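DegV family protein (Thermus thermophilus, PDB 2DT8) binds fatty acids such as palmitic acid, as other members of the DegV family probably do, and also binds zinc. Local coordinates at residues D39-P45 and N258-V263; V159-L165 and A265-P270; I171-F177 and R194-R200. All coordinates share one frame; numbering follows the deposited sequence.

Contact 1. Residues D39-P45 and N258-V263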
loop_
_atom_site.group_PDB
_atom_site.type_symbol
_atom_site.label_atom_id
_atom_site.label_comp_id
_atom_site.label_asym_id
_atom_site.label_seq_id
_atom_site.Cartn_x
_atom_site.Cartn_y
_atom_site.Cartn_z
ATOM N N ASP A 39 4.317 -11.598 7.110
ATOM C CA ASP A 39 3.216 -11.133 6.290
ATOM C C ASP A 39 3.089 -12.012 5.033
ATOM O O ASP A 39 4.104 -12.483 4.517
ATOM C CB ASP A 39 3.622 -9.688 5.876
ATOM C CG ASP A 39 2.487 -8.824 5.355
ATOM O OD1 ASP A 39 1.299 -9.150 5.586
ATOM O OD2 ASP A 39 2.812 -7.781 4.728
ATOM N N TRP A 40 1.855 -12.244 4.587
ATOM C CA TRP A 40 1.537 -13.044 3.394
ATOM C C TRP A 40 1.856 -14.539 3.414
ATOM O O TRP A 40 1.030 -15.355 3.002
ATOM C CB TRP A 40 2.183 -12.425 2.137
ATOM C CG TRP A 40 1.462 -11.179 1.651
ATOM C CD1 TRP A 40 1.803 -9.880 1.893
ATOM C CD2 TRP A 40 0.256 -11.137 0.878
ATOM N NE1 TRP A 40 0.884 -9.030 1.321
ATOM C CE2 TRP A 40 -0.085 -9.776 0.702
ATOM C CE3 TRP A 40 -0.586 -12.120 0.338
ATOM C CZ2 TRP A 40 -1.220 -9.370 -0.017
ATOM C CZ3 TRP A 40 -1.715 -11.715 -0.375
ATOM C CH2 TRP A 40 -2.025 -10.354 -0.536
ATOM N N GLU A 41 2.979 -14.960 3.953
ATOM C CA GLU A 41 3.463 -16.338 3.953
ATOM C C GLU A 41 2.952 -17.227 5.066
ATOM O O GLU A 41 2.737 -18.424 4.862
ATOM C CB GLU A 41 4.990 -16.357 4.037
ATOM C CG GLU A 41 5.725 -15.584 2.974
ATOM C CD GLU A 41 5.549 -16.239 1.628
ATOM O OE1 GLU A 41 6.122 -17.331 1.429
ATOM O OE2 GLU A 41 4.843 -15.670 0.769
ATOM N N GLU A 42 2.573 -16.631 6.155
ATOM C CA GLU A 42 2.170 -17.351 7.343
ATOM C C GLU A 42 0.901 -16.938 8.050
ATOM O O GLU A 42 0.521 -17.573 9.032
ATOM C CB GLU A 42 3.300 -17.305 8.362
ATOM C CG GLU A 42 4.623 -17.837 7.882
ATOM C CD GLU A 42 5.619 -17.892 9.011
ATOM O OE1 GLU A 42 5.975 -16.822 9.549
ATOM O OE2 GLU A 42 6.037 -19.008 9.382
ATOM N N ILE A 43 0.265 -15.855 7.565
ATOM C CA ILE A 43 -0.975 -15.393 8.150
ATOM C C ILE A 43 -1.762 -14.597 7.118
ATOM O O ILE A 43 -1.197 -14.134 6.134
ATOM C CB ILE A 43 -0.682 -14.532 9.414
ATOM C CG1 ILE A 43 -1.989 -14.267 10.173
ATOM C CG2 ILE A 43 0.018 -13.221 9.016
ATOM C CD1 ILE A 43 -1.805 -13.922 11.623
ATOM N N THR A 44 -3.094 -14.576 7.393
ATOM C CA THR A 44 -4.025 -13.847 6.530
ATOM C C THR A 44 -4.908 -12.891 7.325
ATOM O O THR A 44 -5.052 -13.032 8.538
ATOM C CB THR A 44 -5.002 -14.800 5.817
ATOM O OG1 THR A 44 -5.940 -15.303 6.779
ATOM C CG2 THR A 44 -4.268 -15.976 5.177
ATOM N N PRO A 45 -5.499 -11.892 6.649
ATOM C CA PRO A 45 -6.383 -10.950 7.343
ATOM C C PRO A 45 -7.558 -11.696 8.000
ATOM O O PRO A 45 -7.949 -11.390 9.127
ATOM C CB PRO A 45 -6.854 -10.034 6.223
ATOM C CG PRO A 45 -5.610 -9.964 5.340
ATOM C CD PRO A 45 -5.155 -11.402 5.296
ATOM N N ASN A 258 -6.256 -7.091 -5.586
ATOM C CA ASN A 258 -5.575 -8.005 -4.682
ATOM C C ASN A 258 -6.103 -7.781 -3.289
ATOM O O ASN A 258 -6.678 -6.732 -2.978
ATOM C CB ASN A 258 -4.049 -7.787 -4.683
ATOM C CG ASN A 258 -3.277 -8.963 -4.063
ATOM O OD1 ASN A 258 -3.810 -10.065 -3.911
ATOM N ND2 ASN A 258 -2.016 -8.733 -3.729
ATOM N N GLU A 259 -5.928 -8.792 -2.456
ATOM C CA GLU A 259 -6.318 -8.683 -1.066
ATOM C C GLU A 259 -5.198 -7.906 -0.372
ATOM O O GLU A 259 -4.043 -7.922 -0.807
ATOM C CB GLU A 259 -6.434 -10.075 -0.436
ATOM C CG GLU A 259 -6.827 -10.037 1.029
ATOM C CD GLU A 259 -7.110 -11.406 1.624
ATOM O OE1 GLU A 259 -6.696 -12.433 1.045
ATOM O OE2 GLU A 259 -7.747 -11.441 2.695
ATOM N N LEU A 260 -5.562 -7.201 0.693
ATOM C CA LEU A 260 -4.596 -6.482 1.508
ATOM C C LEU A 260 -3.759 -7.525 2.235
ATOM O O LEU A 260 -4.239 -8.637 2.519
ATOM C CB LEU A 260 -5.318 -5.673 2.583
ATOM C CG LEU A 260 -6.095 -4.430 2.174
ATOM C CD1 LEU A 260 -6.905 -3.932 3.361
ATOM C CD2 LEU A 260 -5.112 -3.365 1.711
ATOM N N GLY A 261 -2.519 -7.181 2.540
ATOM C CA GLY A 261 -1.696 -8.095 3.305
ATOM C C GLY A 261 -2.133 -8.068 4.765
ATOM O O GLY A 261 -2.828 -7.146 5.214
ATOM N N ALA A 262 -1.714 -9.081 5.517
ATOM C CA ALA A 262 -2.057 -9.174 6.927
ATOM C C ALA A 262 -1.518 -7.981 7.712
ATOM O O ALA A 262 -2.162 -7.507 8.652
ATOM C CB ALA A 262 -1.512 -10.465 7.501
ATOM N N VAL A 263 -0.340 -7.480 7.339
ATOM C CA VAL A 263 0.211 -6.338 8.065
ATOM C C VAL A 263 -0.645 -5.088 7.857
ATOM O O VAL A 263 -0.993 -4.406 8.825
ATOM C CB VAL A 263 1.689 -6.083 7.683
ATOM C CG1 VAL A 263 2.151 -4.725 8.214
ATOM C CG2 VAL A 263 2.563 -7.182 8.292
HETATM O O HOH W 1 -1.112 -11.808 4.541
#
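Trp40 and Gly261 bring the two backbones within 5.9 Å, CA to CA, and Pro45 and Ala262 come closer still, so that loop 39-45 curls round the turn between strand 252-259 and helix 262-268. Asp39 reaches the first turn of that helix: Val263 N donates to Asp39 OD1 at 2.9 Å, from well above the carboxylate plane, while Ser9 holds the other oxygen, OD2. With its CG anti to the backbone N (chi1 -163°), Asp39 also lays the carboxylate against the CG2 methyl of Val263. Trp40 brings the pyrrole side of its ring against Gly261, whose CA is 3.4 Å from Trp40 NE1, a spot with no room for a side chain; NE1 is hydrogen-bonded to Asp12. Glu259 O meets the ring edge at Trp40 CH2 and has no polar partner. Ala262 CB packs tightly on Ile43 CG2 at 3.5 Å, and Pro45 CG rests near Leu260 O. One water joins both sides, accepting from Ala262 N, donating to Ile43 O and receiving a weak bond from Trp40 N. Gly261 stands at the N-cap position, and a carboxylate near the amides of a first turn, which lack helical acceptors, is a familiar way to satisfy a helix N-terminus.

Contact 2. Residues V159-L165 and A265-P270. With PLM (palmitic acid), chain C.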
loop_
_atom_site.group_PDB
_atom_site.type_symbol
_atom_site.label_atom_id
_atom_site.label_comp_id
_atom_site.label_asym_id
_atom_site.label_seq_id
_atom_site.Cartn_x
_atom_site.Cartn_y
_atom_site.Cartn_z
ATOM N N VAL A 159 -13.618 1.531 5.583
ATOM C CA VAL A 159 -13.366 0.469 6.556
ATOM C C VAL A 159 -14.645 0.208 7.342
ATOM O O VAL A 159 -15.501 1.086 7.444
ATOM C CB VAL A 159 -12.252 0.875 7.557
ATOM C CG1 VAL A 159 -10.919 0.997 6.838
ATOM C CG2 VAL A 159 -12.593 2.212 8.217
ATOM N N ALA A 160 -14.780 -0.992 7.897
ATOM C CA ALA A 160 -15.976 -1.323 8.670
ATOM C C ALA A 160 -15.989 -0.561 9.988
ATOM O O ALA A 160 -17.050 -0.187 10.483
ATOM C CB ALA A 160 -16.027 -2.831 8.945
ATOM N N THR A 161 -14.807 -0.342 10.554
ATOM C CA THR A 161 -14.679 0.366 11.821
ATOM C C THR A 161 -13.368 1.127 11.853
ATOM O O THR A 161 -12.415 0.769 11.160
ATOM C CB THR A 161 -14.683 -0.608 13.032
ATOM O OG1 THR A 161 -14.431 0.131 14.234
ATOM C CG2 THR A 161 -13.586 -1.669 12.892
ATOM N N LEU A 162 -13.332 2.190 12.646
ATOM C CA LEU A 162 -12.109 2.962 12.783
ATOM C C LEU A 162 -11.276 2.421 13.952
ATOM O O LEU A 162 -10.188 2.912 14.223
ATOM C CB LEU A 162 -12.441 4.439 13.050
ATOM C CG LEU A 162 -13.165 5.212 11.947
ATOM C CD1 LEU A 162 -13.492 6.611 12.456
ATOM C CD2 LEU A 162 -12.299 5.287 10.707
ATOM N N GLU A 163 -11.767 1.375 14.611
ATOM C CA GLU A 163 -11.081 0.839 15.785
ATOM C C GLU A 163 -9.672 0.295 15.581
ATOM O O GLU A 163 -8.816 0.452 16.462
ATOM C CB GLU A 163 -11.951 -0.225 16.463
ATOM C CG GLU A 163 -11.505 -0.636 17.875
ATOM C CD GLU A 163 -11.570 0.490 18.896
ATOM O OE1 GLU A 163 -12.329 1.461 18.696
ATOM O OE2 GLU A 163 -10.857 0.385 19.919
ATOM N N PHE A 164 -9.412 -0.359 14.451
ATOM C CA PHE A 164 -8.063 -0.874 14.231
ATOM C C PHE A 164 -7.083 0.260 13.948
ATOM O O PHE A 164 -5.917 0.212 14.363
ATOM C CB PHE A 164 -8.048 -1.901 13.094
ATOM C CG PHE A 164 -8.668 -3.224 13.471
ATOM C CD1 PHE A 164 -10.039 -3.333 13.689
ATOM C CD2 PHE A 164 -7.881 -4.354 13.609
ATOM C CE1 PHE A 164 -10.610 -4.555 14.039
ATOM C CE2 PHE A 164 -8.446 -5.579 13.961
ATOM C CZ PHE A 164 -9.815 -5.679 14.176
ATOM N N LEU A 165 -7.556 1.283 13.246
ATOM C CA LEU A 165 -6.720 2.435 12.948
ATOM C C LEU A 165 -6.394 3.154 14.258
ATOM O O LEU A 165 -5.271 3.579 14.502
ATOM C CB LEU A 165 -7.427 3.352 11.952
ATOM C CG LEU A 165 -7.367 2.890 10.493
ATOM C CD1 LEU A 165 -8.325 3.704 9.654
ATOM C CD2 LEU A 165 -5.951 3.031 9.978
ATOM N N ALA A 265 -3.818 -5.020 6.859
ATOM C CA ALA A 265 -5.142 -5.313 7.399
ATOM C C ALA A 265 -5.199 -5.224 8.924
ATOM O O ALA A 265 -6.265 -4.959 9.489
ATOM C CB ALA A 265 -5.599 -6.693 6.944
ATOM N N SER A 266 -4.069 -5.460 9.586
ATOM C CA SER A 266 -4.000 -5.377 11.053
ATOM C C SER A 266 -4.291 -3.953 11.531
ATOM O O SER A 266 -4.679 -3.737 12.686
ATOM C CB SER A 266 -2.611 -5.782 11.559
ATOM O OG SER A 266 -2.387 -7.178 11.418
ATOM N N HIS A 267 -4.089 -2.987 10.636
ATOM C CA HIS A 267 -4.342 -1.587 10.951
ATOM C C HIS A 267 -5.642 -1.051 10.377
ATOM O O HIS A 267 -6.306 -0.236 11.006
ATOM C CB HIS A 267 -3.172 -0.737 10.485
ATOM C CG HIS A 267 -1.925 -1.010 11.250
ATOM N ND1 HIS A 267 -1.640 -0.399 12.458
ATOM C CD2 HIS A 267 -0.933 -1.908 11.045
ATOM C CE1 HIS A 267 -0.534 -0.912 12.957
ATOM N NE2 HIS A 267 -0.083 -1.834 12.117
ATOM N N THR A 268 -6.024 -1.496 9.186
ATOM C CA THR A 268 -7.283 -1.007 8.614
ATOM C C THR A 268 -8.495 -1.726 9.204
ATOM O O THR A 268 -9.548 -1.118 9.430
ATOM C CB THR A 268 -7.312 -1.159 7.083
ATOM O OG1 THR A 268 -7.212 -2.545 6.741
ATOM C CG2 THR A 268 -6.152 -0.394 6.435
ATOM N N GLY A 269 -8.345 -3.024 9.449
ATOM C CA GLY A 269 -9.431 -3.789 10.023
ATOM C C GLY A 269 -10.292 -4.490 8.993
ATOM O O GLY A 269 -10.007 -4.435 7.798
ATOM N N PRO A 270 -11.363 -5.161 9.430
ATOM C CA PRO A 270 -12.259 -5.876 8.517
ATOM C C PRO A 270 -13.072 -4.958 7.611
ATOM O O PRO A 270 -13.234 -3.766 7.889
ATOM C CB PRO A 270 -13.143 -6.689 9.465
ATOM C CG PRO A 270 -13.204 -5.837 10.688
ATOM C CD PRO A 270 -11.781 -5.336 10.833
HETATM C C1 PLM C . 4.858 -1.611 11.032
HETATM O O1 PLM C . 5.894 -0.780 10.894
HETATM O O2 PLM C . 4.731 -2.244 12.058
HETATM C C2 PLM C . 3.850 -1.750 9.909
HETATM C C3 PLM C . 2.814 -0.627 10.027
HETATM C C4 PLM C . 1.751 -0.770 8.935
HETATM C C5 PLM C . 0.759 0.386 9.052
HETATM C C6 PLM C . -0.260 0.325 7.915
HETATM C C7 PLM C . -1.251 1.460 8.087
HETATM C C8 PLM C . -2.145 1.551 6.873
HETATM C C9 PLM C . -2.886 2.884 6.930
HETATM C CA PLM C . -4.174 2.790 6.137
HETATM C CB PLM C . -3.852 3.083 4.683
HETATM C CC PLM C . -3.994 1.803 3.880
HETATM C CD PLM C . -4.977 2.040 2.748
HETATM C CE PLM C . -5.261 0.710 2.053
HETATM C CF PLM C . -6.338 0.908 0.976
HETATM C CG PLM C . -5.709 1.530 -0.272
HETATM O O HOH W 2 -12.357 -1.983 9.838
HETATM O O HOH W 3 -9.880 0.533 11.610
HETATM O O HOH W 4 -4.675 -2.167 14.978
HETATM O O HOH W 5 -3.367 1.698 13.120
#
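A helix C-terminus that ends in a glycine of positive phi, packed against the entry to a second helix, is the element illustrated by Phe164 and Gly269. Helix 262-268 ends at Thr268, and Gly269 turns the chain away with positive phi; the loop 159-162 leads into helix 163-168, where Thr161 OG1 accepts from Glu163 N in a capping bond. Phe164 carries the apolar part. Its CG lies anti to the carbonyl carbon (chi1 -73°), which lays the ring on the helix end: Gly269 CA makes a CH-pi contact over one face, 3.9 Å from the ring centroid, and Ser266 O lies at the edge, 3.4 Å from Phe164 CD2. Pro270 CD approaches Phe164 CE1 to 3.5 Å, the proline crossing the phenylalanine at about a right angle. An alanine here is likely to leave Gly269 CA and Pro270 CD without their aromatic partner and to open a gap at the helix end. At the far end the backbones join directly, Ala160 N donating to Pro270 O at 3.2 Å in the carbonyl plane. Waters bridge other polar groups of the two segments: one molecule accepts a hydrogen bond from Leu165 N and donates to Thr161 O and Thr268 O, and another donates to both Phe164 O and Ser266 O. The CB of His267 points away from 159-165, and palmitic acid C5 lies over one face of its ring, 3.5 Å from His267 CD2, with NE2 hydrogen-bonded to Thr61; Thr268 CG2 also touches the chain of the lipid. Phe58 meets the Phe164 ring, Phe49 of helix 45-53 touches Pro270, and strand 185-191 receives Val159 through Pro186 and Leu165 through Leu188.

Contact 3. Residues I171-F177 and R194-R200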
loop_
_atom_site.group_PDB
_atom_site.type_symbol
_atom_site.label_atom_id
_atom_site.label_comp_id
_atom_site.label_asym_id
_atom_site.label_seq_id
_atom_site.Cartn_x
_atom_site.Cartn_y
_atom_site.Cartn_z
ATOM N N ILE A 171 -4.429 6.006 12.648
ATOM C CA ILE A 171 -5.670 6.670 12.268
ATOM C C ILE A 171 -5.496 8.079 11.672
ATOM O O ILE A 171 -6.314 8.514 10.862
ATOM C CB ILE A 171 -6.639 6.712 13.472
ATOM C CG1 ILE A 171 -8.055 7.043 12.998
ATOM C CG2 ILE A 171 -6.129 7.701 14.516
ATOM C CD1 ILE A 171 -9.107 6.798 14.074
ATOM N N GLY A 172 -4.439 8.786 12.068
ATOM C CA GLY A 172 -4.196 10.118 11.537
ATOM C C GLY A 172 -5.412 11.030 11.585
ATOM O O GLY A 172 -6.075 11.136 12.614
ATOM N N GLY A 173 -5.692 11.705 10.471
ATOM C CA GLY A 173 -6.819 12.622 10.401
ATOM C C GLY A 173 -8.190 11.981 10.495
ATOM O O GLY A 173 -9.197 12.672 10.651
ATOM N N ALA A 174 -8.257 10.659 10.376
ATOM C CA ALA A 174 -9.544 9.978 10.468
ATOM C C ALA A 174 -10.064 10.049 11.898
ATOM O O ALA A 174 -11.190 9.657 12.185
ATOM C CB ALA A 174 -9.412 8.520 10.025
ATOM N N GLN A 175 -9.230 10.552 12.799
ATOM C CA GLN A 175 -9.646 10.676 14.186
ATOM C C GLN A 175 -10.825 11.637 14.291
ATOM O O GLN A 175 -11.616 11.555 15.227
ATOM C CB GLN A 175 -8.501 11.201 15.032
ATOM C CG GLN A 175 -8.821 11.268 16.502
ATOM C CD GLN A 175 -7.959 10.318 17.283
ATOM O OE1 GLN A 175 -8.354 9.190 17.578
ATOM N NE2 GLN A 175 -6.745 10.755 17.591
ATOM N N ALA A 176 -10.934 12.545 13.325
ATOM C CA ALA A 176 -12.019 13.521 13.318
ATOM C C ALA A 176 -13.373 12.826 13.192
ATOM O O ALA A 176 -14.405 13.395 13.539
ATOM C CB ALA A 176 -11.831 14.512 12.167
ATOM N N PHE A 177 -13.372 11.592 12.695
ATOM C CA PHE A 177 -14.623 10.857 12.540
ATOM C C PHE A 177 -14.997 10.052 13.775
ATOM O O PHE A 177 -16.131 9.605 13.896
ATOM C CB PHE A 177 -14.556 9.901 11.341
ATOM C CG PHE A 177 -14.559 10.586 10.001
ATOM C CD1 PHE A 177 -15.037 11.889 9.861
ATOM C CD2 PHE A 177 -14.112 9.913 8.868
ATOM C CE1 PHE A 177 -15.069 12.511 8.611
ATOM C CE2 PHE A 177 -14.140 10.524 7.612
ATOM C CZ PHE A 177 -14.619 11.827 7.486
ATOM N N ARG A 194 0.121 10.287 5.351
ATOM C CA ARG A 194 -0.663 10.167 6.576
ATOM C C ARG A 194 -2.145 10.009 6.232
ATOM O O ARG A 194 -2.648 10.661 5.321
ATOM C CB ARG A 194 -0.444 11.430 7.425
ATOM C CG ARG A 194 -1.403 11.655 8.590
ATOM C CD ARG A 194 -1.132 13.038 9.205
ATOM N NE ARG A 194 -2.213 13.535 10.059
ATOM C CZ ARG A 194 -2.328 13.292 11.361
ATOM N NH1 ARG A 194 -1.426 12.550 11.988
ATOM N NH2 ARG A 194 -3.353 13.795 12.040
ATOM N N VAL A 195 -2.844 9.152 6.969
ATOM C CA VAL A 195 -4.266 8.946 6.723
ATOM C C VAL A 195 -5.028 10.234 7.039
ATOM O O VAL A 195 -4.736 10.915 8.025
ATOM C CB VAL A 195 -4.812 7.791 7.593
ATOM C CG1 VAL A 195 -6.335 7.710 7.473
ATOM C CG2 VAL A 195 -4.173 6.472 7.145
ATOM N N GLU A 196 -5.993 10.565 6.190
ATOM C CA GLU A 196 -6.807 11.757 6.383
ATOM C C GLU A 196 -8.248 11.444 6.035
ATOM O O GLU A 196 -8.530 10.489 5.307
ATOM C CB GLU A 196 -6.314 12.908 5.499
ATOM C CG GLU A 196 -4.883 13.390 5.773
ATOM C CD GLU A 196 -4.695 14.020 7.152
ATOM O OE1 GLU A 196 -5.698 14.309 7.836
ATOM O OE2 GLU A 196 -3.523 14.236 7.544
ATOM N N ALA A 197 -9.162 12.250 6.552
ATOM C CA ALA A 197 -10.581 12.056 6.293
ATOM C C ALA A 197 -10.928 12.581 4.906
ATOM O O ALA A 197 -10.360 13.580 4.449
ATOM C CB ALA A 197 -11.403 12.782 7.353
ATOM N N ALA A 198 -11.864 11.905 4.241
ATOM C CA ALA A 198 -12.300 12.293 2.909
ATOM C C ALA A 198 -13.798 12.087 2.708
ATOM O O ALA A 198 -14.230 11.634 1.646
ATOM C CB ALA A 198 -11.528 11.510 1.856
ATOM N N GLY A 199 -14.582 12.379 3.737
ATOM C CA GLY A 199 -16.027 12.263 3.614
ATOM C C GLY A 199 -16.682 11.118 4.361
ATOM O O GLY A 199 -16.013 10.221 4.874
ATOM N N ARG A 200 -18.011 11.166 4.424
ATOM C CA ARG A 200 -18.826 10.154 5.089
ATOM C C ARG A 200 -20.117 10.004 4.292
ATOM O O ARG A 200 -20.605 10.971 3.715
ATOM C CB ARG A 200 -19.167 10.583 6.514
ATOM C CG ARG A 200 -17.988 10.613 7.453
ATOM C CD ARG A 200 -18.372 11.302 8.746
ATOM N NE ARG A 200 -18.755 12.690 8.506
ATOM C CZ ARG A 200 -19.192 13.516 9.449
ATOM N NH1 ARG A 200 -19.300 13.094 10.699
ATOM N NH2 ARG A 200 -19.521 14.764 9.141
#
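Phe177 and Ala197 meet where a compact turn, 171-177, packs across strand 194-201 of a two-stranded antiparallel sheet; the strand carries a classic beta bulge, with Ala198 and Gly199 both facing Val187. Backbone hydrogen bonding supplies one crossing link, Gly173 N to Val195 O at 2.7 Å, with the donor tilted 35° from the carbonyl plane. Within the turn Ala174 N bonds to Ile171 O, and Gly173 and Ala174 form a short 3-10 segment. Glycines make the close approach possible: a side chain on Gly172 would run into Val195 O, and one on Gly173 into the carboxylate of Glu196, whose OE1 is 3.3 Å from Gly173 CA.

Charged groups flank this point. Arg194, extended from CG to NE, lays one face of its guanidinium over the Gly172-Gly173 peptide, while Glu196 OE2 lies at its edge, in plane, in a salt bridge to Arg194 NE. The hydrogen bond within that pair is weak, bent to 130°, but together the two side chains fit round the glycines.

Apolar contacts follow along the strand. Val195 CG1 touches Ala174 CB, and Val195 also reaches the bound palmitic acid. Phe177 is held between two neighbours: Ala197 CB lies over one face, 3.4 Å from Phe177 CZ, and the aliphatic part of Arg200 covers the opposite one. There the Arg200 chain bends at chi3 (-62°), bringing its guanidinium plane nearly parallel to the ring, and Arg200 CG stands 3.7 Å from the Phe177 centroid.

Helix 262-268 ties contact 1 to contact 2: the first holds its N-terminal end, the second its C-terminal end, with centres about 14 Å apart, and Pro45 CB meets Ala265 CB at 3.6 Å between them. Contact 2 passes on to contact 3, about 12 Å away between centres, where Leu162 CD1 packs on Phe177 CB at 3.6 Å and Leu165 O on Ile171 CB. Contacts 1 and 3 do not touch; their nearest atoms are about 11 Å apart. Palmitic acid links all three, touching Val263, His267, Thr268 and Val195, while Ser93 and Thr61 hydrogen-bond to it. The zinc-binding glutamates, Glu67 and Glu105, lie away from all three contacts.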